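Local coordinates for beta-1,3-xylanase (Alcaligenes sp., PDB 2COV), which probably binds beta-1,3-xylan through this family 31 carbohydrate-binding module, a small all-beta domain of the xylan-degrading enzyme, at residues N8-S19 / D85-N96. Sequence-based numbering, arbitrary orientation.
Sequences NCQDDFNFNYVS and DRNITFTTQVCN
Asn16 OD1 accepts two backbone N-H groups in succession, from Cys95 N at 2.8 Å and from Asn96 N at 2.9 Å, both somewhat tilted from its carbonyl plane. The other half of the same amide answers back: ND2 donates to Asn96 O from above that carbonyl's plane and also reaches Glu24 on the adjoining strand; bonds at both ends probably fix the rotation of the amide. Shortened to an alanine, the residue would lose both amide arms, and the N-H groups of Cys95 and Asn96 would probably be left without their shared acceptor. Next to it the backbone joins in, Tyr17 N donating almost straight to Gln93 O at 2.8 Å, while the disulfide Cys9–Cys95 ties the two segments covalently.

A side chain can stack and bond at once, as Gln93 illustrates. With CG turned between its own N and carbonyl carbon (chi1 66°) and the rest extended, its amide lies flat over the Phe15 ring, the planes 7° apart and NE2 above the ring centre. NE2 donates to Phe15 O at 3.0 Å, and OE1 accepts from Asn8 ND2. Ile88 CD1 packs on the opposite ring face in a CH-pi contact. Strands 13-19 and 80-89 are the outermost of the antiparallel sheet in this chain; the axes of 13-19 and 85-89 approach to 8.7 Å at 35° between their directions, and residues 90-96 leave strand 80-89 and cross to lie beside 13-19. The sheet thus curls round, consistent with a beta-sandwich-type module of the E-set clan.

Near the start of strand 13-19, Arg86 NH1 donates in the carbonyl plane to Phe13 O at 2.8 Å, and its CG lies over the Phe13 ring. Asp11 OD1 sits above the guanidinium, a long salt bridge of charges alone, and Ile88 CG2 lies against the other face. Toward the strand's other end Thr92 CG2 rests on the Tyr17 ring, whose hydroxyl bonds Asp20.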
loop_
_atom_site.group_PDB
_atom_site.type_symbol
_atom_site.label_atom_id
_atom_site.label_comp_id
_atom_site.label_asym_id
_atom_site.label_seq_id
_atom_site.Cartn_x
_atom_site.Cartn_y
_atom_site.Cartn_z
ATOM N N ASN A 8 -1.909 21.073 22.260
ATOM C CA ASN A 8 -1.811 19.647 21.960
ATOM C C ASN A 8 -3.171 18.982 21.704
ATOM O O ASN A 8 -3.152 17.882 21.162
ATOM C CB ASN A 8 -1.029 18.972 23.069
ATOM C CG ASN A 8 -1.597 19.278 24.440
ATOM O OD1 ASN A 8 -1.639 20.455 24.871
ATOM N ND2 ASN A 8 -2.056 18.241 25.144
ATOM N N CYS A 9 -4.274 19.646 22.085
ATOM C CA CYS A 9 -5.645 19.169 21.870
ATOM C C CYS A 9 -6.378 19.808 20.725
ATOM O O CYS A 9 -7.519 19.493 20.471
ATOM C CB CYS A 9 -6.447 19.366 23.145
ATOM S SG CYS A 9 -5.929 18.281 24.422
ATOM N N GLN A 10 -5.779 20.737 19.995
ATOM C CA GLN A 10 -6.463 21.449 18.939
ATOM C C GLN A 10 -6.772 20.640 17.680
ATOM O O GLN A 10 -7.787 20.854 16.987
ATOM C CB GLN A 10 -5.633 22.696 18.593
ATOM C CG GLN A 10 -5.775 23.743 19.706
ATOM C CD GLN A 10 -4.924 24.936 19.589
ATOM O OE1 GLN A 10 -4.172 25.135 18.617
ATOM N NE2 GLN A 10 -4.952 25.732 20.670
ATOM N N ASP A 11 -5.852 19.797 17.308
ATOM C CA ASP A 11 -5.945 19.109 16.049
ATOM C C ASP A 11 -7.086 18.122 16.040
ATOM O O ASP A 11 -7.390 17.481 17.023
ATOM C CB ASP A 11 -4.628 18.342 15.764
ATOM C CG ASP A 11 -3.458 19.229 15.299
ATOM O OD1 ASP A 11 -2.403 18.626 15.113
ATOM O OD2 ASP A 11 -3.564 20.472 15.126
ATOM N N ASP A 12 -7.719 18.090 14.896
ATOM C CA ASP A 12 -8.826 17.164 14.648
ATOM C C ASP A 12 -8.435 15.699 14.662
ATOM O O ASP A 12 -9.287 14.874 14.945
ATOM C CB ASP A 12 -9.426 17.501 13.300
ATOM C CG ASP A 12 -10.254 18.784 13.286
ATOM O OD1 ASP A 12 -10.822 19.163 14.329
ATOM O OD2 ASP A 12 -10.376 19.297 12.166
ATOM N N PHE A 13 -7.194 15.377 14.386
ATOM C CA PHE A 13 -6.649 14.032 14.389
ATOM C C PHE A 13 -5.783 13.925 15.623
ATOM O O PHE A 13 -4.749 14.596 15.702
ATOM C CB PHE A 13 -5.817 13.850 13.114
ATOM C CG PHE A 13 -5.358 12.444 12.845
ATOM C CD1 PHE A 13 -4.394 12.227 11.866
ATOM C CD2 PHE A 13 -5.812 11.331 13.550
ATOM C CE1 PHE A 13 -3.924 10.995 11.561
ATOM C CE2 PHE A 13 -5.368 10.069 13.237
ATOM C CZ PHE A 13 -4.421 9.912 12.251
ATOM N N ASN A 14 -6.213 13.189 16.637
ATOM C CA ASN A 14 -5.525 13.287 17.914
ATOM C C ASN A 14 -5.826 12.052 18.774
ATOM O O ASN A 14 -6.332 11.042 18.312
ATOM C CB ASN A 14 -5.977 14.610 18.553
ATOM C CG ASN A 14 -4.938 15.363 19.282
ATOM O OD1 ASN A 14 -5.042 16.649 19.250
ATOM N ND2 ASN A 14 -4.017 14.739 19.865
ATOM N N PHE A 15 -5.407 12.143 20.030
ATOM C CA PHE A 15 -5.631 11.068 21.003
ATOM C C PHE A 15 -5.941 11.601 22.366
ATOM O O PHE A 15 -5.603 12.728 22.713
ATOM C CB PHE A 15 -4.455 10.113 21.075
ATOM C CG PHE A 15 -3.259 10.722 21.725
ATOM C CD1 PHE A 15 -2.357 11.463 21.018
ATOM C CD2 PHE A 15 -3.046 10.575 23.112
ATOM C CE1 PHE A 15 -1.249 12.057 21.642
ATOM C CE2 PHE A 15 -1.956 11.187 23.727
ATOM C CZ PHE A 15 -1.016 11.873 23.008
ATOM N N ASN A 16 -6.644 10.759 23.149
ATOM C CA ASN A 16 -6.851 10.941 24.547
ATOM C C ASN A 16 -6.188 9.859 25.358
ATOM O O ASN A 16 -6.224 8.669 25.013
ATOM C CB ASN A 16 -8.350 10.836 24.895
ATOM C CG ASN A 16 -9.190 11.908 24.249
ATOM O OD1 ASN A 16 -8.883 13.100 24.367
ATOM N ND2 ASN A 16 -10.283 11.500 23.601
ATOM N N TYR A 17 -5.580 10.251 26.472
ATOM C CA TYR A 17 -5.262 9.310 27.517
ATOM C C TYR A 17 -6.572 8.761 28.158
ATOM O O TYR A 17 -7.429 9.534 28.505
ATOM C CB TYR A 17 -4.385 10.020 28.554
ATOM C CG TYR A 17 -4.187 9.299 29.862
ATOM C CD1 TYR A 17 -5.068 9.473 30.938
ATOM C CD2 TYR A 17 -3.097 8.480 30.061
ATOM C CE1 TYR A 17 -4.843 8.829 32.156
ATOM C CE2 TYR A 17 -2.875 7.856 31.295
ATOM C CZ TYR A 17 -3.738 8.029 32.282
ATOM O OH TYR A 17 -3.526 7.426 33.551
ATOM N N VAL A 18 -6.643 7.461 28.271
ATOM C CA VAL A 18 -7.791 6.787 28.942
ATOM C C VAL A 18 -7.312 6.281 30.289
ATOM O O VAL A 18 -7.943 6.564 31.317
ATOM C CB VAL A 18 -8.380 5.671 28.076
ATOM C CG1 VAL A 18 -9.511 4.954 28.794
ATOM C CG2 VAL A 18 -8.894 6.217 26.736
ATOM N N SER A 19 -6.217 5.520 30.260
ATOM C CA SER A 19 -5.563 5.093 31.507
ATOM C C SER A 19 -4.130 4.839 31.157
ATOM O O SER A 19 -3.746 4.955 30.004
ATOM C CB SER A 19 -6.223 3.846 32.043
ATOM O OG SER A 19 -5.951 2.729 31.222
ATOM N N ASP A 85 -2.050 9.731 8.273
ATOM C CA ASP A 85 -1.131 9.206 9.258
ATOM C C ASP A 85 -0.504 10.324 10.030
ATOM O O ASP A 85 -0.112 11.322 9.433
ATOM C CB ASP A 85 -0.020 8.362 8.594
ATOM C CG ASP A 85 -0.514 7.202 7.680
ATOM O OD1 ASP A 85 -1.206 6.347 8.185
ATOM O OD2 ASP A 85 -0.216 7.169 6.411
ATOM N N ARG A 86 -0.279 10.124 11.328
ATOM C CA ARG A 86 0.600 11.049 12.092
ATOM C C ARG A 86 1.282 10.297 13.202
ATOM O O ARG A 86 0.664 9.451 13.843
ATOM C CB ARG A 86 -0.192 12.207 12.592
ATOM C CG ARG A 86 -1.100 11.967 13.753
ATOM C CD ARG A 86 -1.778 13.273 14.313
ATOM N NE ARG A 86 -0.726 14.117 14.931
ATOM C CZ ARG A 86 -0.929 14.900 15.998
ATOM N NH1 ARG A 86 -2.107 15.078 16.580
ATOM N NH2 ARG A 86 0.085 15.591 16.499
ATOM N N ASN A 87 2.495 10.686 13.529
ATOM C CA ASN A 87 3.218 10.101 14.679
ATOM C C ASN A 87 3.040 10.929 15.907
ATOM O O ASN A 87 3.084 12.175 15.863
ATOM C CB ASN A 87 4.727 10.015 14.381
ATOM C CG ASN A 87 5.085 9.126 13.246
ATOM O OD1 ASN A 87 4.330 8.246 12.866
ATOM N ND2 ASN A 87 6.318 9.352 12.708
ATOM N N ILE A 88 2.859 10.244 17.037
ATOM C CA ILE A 88 2.667 10.869 18.343
ATOM C C ILE A 88 3.475 10.119 19.416
ATOM O O ILE A 88 3.914 8.993 19.213
ATOM C CB ILE A 88 1.149 10.984 18.771
ATOM C CG1 ILE A 88 0.496 9.620 18.931
ATOM C CG2 ILE A 88 0.403 11.817 17.772
ATOM C CD1 ILE A 88 0.705 8.916 20.313
ATOM N N THR A 89 3.679 10.815 20.506
ATOM C CA THR A 89 4.120 10.194 21.761
ATOM C C THR A 89 2.958 10.110 22.740
ATOM O O THR A 89 2.264 11.088 22.927
ATOM C CB THR A 89 5.276 10.999 22.346
ATOM O OG1 THR A 89 6.367 11.039 21.412
ATOM C CG2 THR A 89 5.762 10.398 23.694
ATOM N N PHE A 90 2.737 8.949 23.302
ATOM C CA PHE A 90 1.616 8.776 24.199
ATOM C C PHE A 90 1.871 9.421 25.558
ATOM O O PHE A 90 2.871 9.094 26.214
ATOM C CB PHE A 90 1.290 7.300 24.360
ATOM C CG PHE A 90 0.137 6.984 25.269
ATOM C CD1 PHE A 90 -0.958 7.772 25.308
ATOM C CD2 PHE A 90 0.190 5.875 26.077
ATOM C CE1 PHE A 90 -2.016 7.477 26.131
ATOM C CE2 PHE A 90 -0.855 5.548 26.887
ATOM C CZ PHE A 90 -1.955 6.356 26.938
ATOM N N THR A 91 1.047 10.403 25.893
ATOM C CA THR A 91 1.128 11.161 27.127
ATOM C C THR A 91 -0.246 11.164 27.794
ATOM O O THR A 91 -1.194 10.631 27.250
ATOM C CB THR A 91 1.442 12.656 26.843
ATOM O OG1 THR A 91 0.346 13.233 26.068
ATOM C CG2 THR A 91 2.722 12.833 25.987
ATOM N N THR A 92 -0.325 11.860 28.941
ATOM C CA THR A 92 -1.533 11.928 29.720
ATOM C C THR A 92 -2.536 13.006 29.253
ATOM O O THR A 92 -3.523 13.243 29.946
ATOM C CB THR A 92 -1.223 12.110 31.193
ATOM O OG1 THR A 92 -0.456 13.313 31.260
ATOM C CG2 THR A 92 -0.477 10.889 31.727
ATOM N N GLN A 93 -2.383 13.570 28.026
ATOM C CA GLN A 93 -3.352 14.600 27.595
ATOM C C GLN A 93 -4.756 14.036 27.437
ATOM O O GLN A 93 -4.897 12.931 26.979
ATOM C CB GLN A 93 -2.931 15.211 26.255
ATOM C CG GLN A 93 -2.971 14.273 25.063
ATOM C CD GLN A 93 -2.630 14.966 23.732
ATOM O OE1 GLN A 93 -1.669 15.745 23.652
ATOM N NE2 GLN A 93 -3.378 14.671 22.708
ATOM N N VAL A 94 -5.755 14.826 27.803
ATOM C CA VAL A 94 -7.140 14.486 27.592
ATOM C C VAL A 94 -7.725 15.697 26.868
ATOM O O VAL A 94 -7.776 16.828 27.413
ATOM C CB VAL A 94 -7.863 14.192 28.922
ATOM C CG1 VAL A 94 -9.315 13.947 28.695
ATOM C CG2 VAL A 94 -7.217 13.028 29.612
ATOM N N CYS A 95 -8.221 15.453 25.666
ATOM C CA CYS A 95 -8.630 16.506 24.775
ATOM C C CYS A 95 -10.114 16.535 24.398
ATOM O O CYS A 95 -10.717 17.611 24.348
ATOM C CB CYS A 95 -7.910 16.325 23.456
ATOM S SG CYS A 95 -6.182 16.421 23.552
ATOM N N ASN A 96 -10.659 15.400 23.993
ATOM C CA ASN A 96 -12.021 15.319 23.415
ATOM C C ASN A 96 -12.567 14.092 24.049
ATOM O O ASN A 96 -12.466 13.010 23.430
ATOM C CB ASN A 96 -11.942 15.150 21.877
ATOM C CG ASN A 96 -13.280 15.230 21.193
ATOM O OD1 ASN A 96 -13.372 15.622 20.018
ATOM N ND2 ASN A 96 -14.334 14.838 21.899
HETATM O O HOH W 1 -1.526 17.432 18.416
#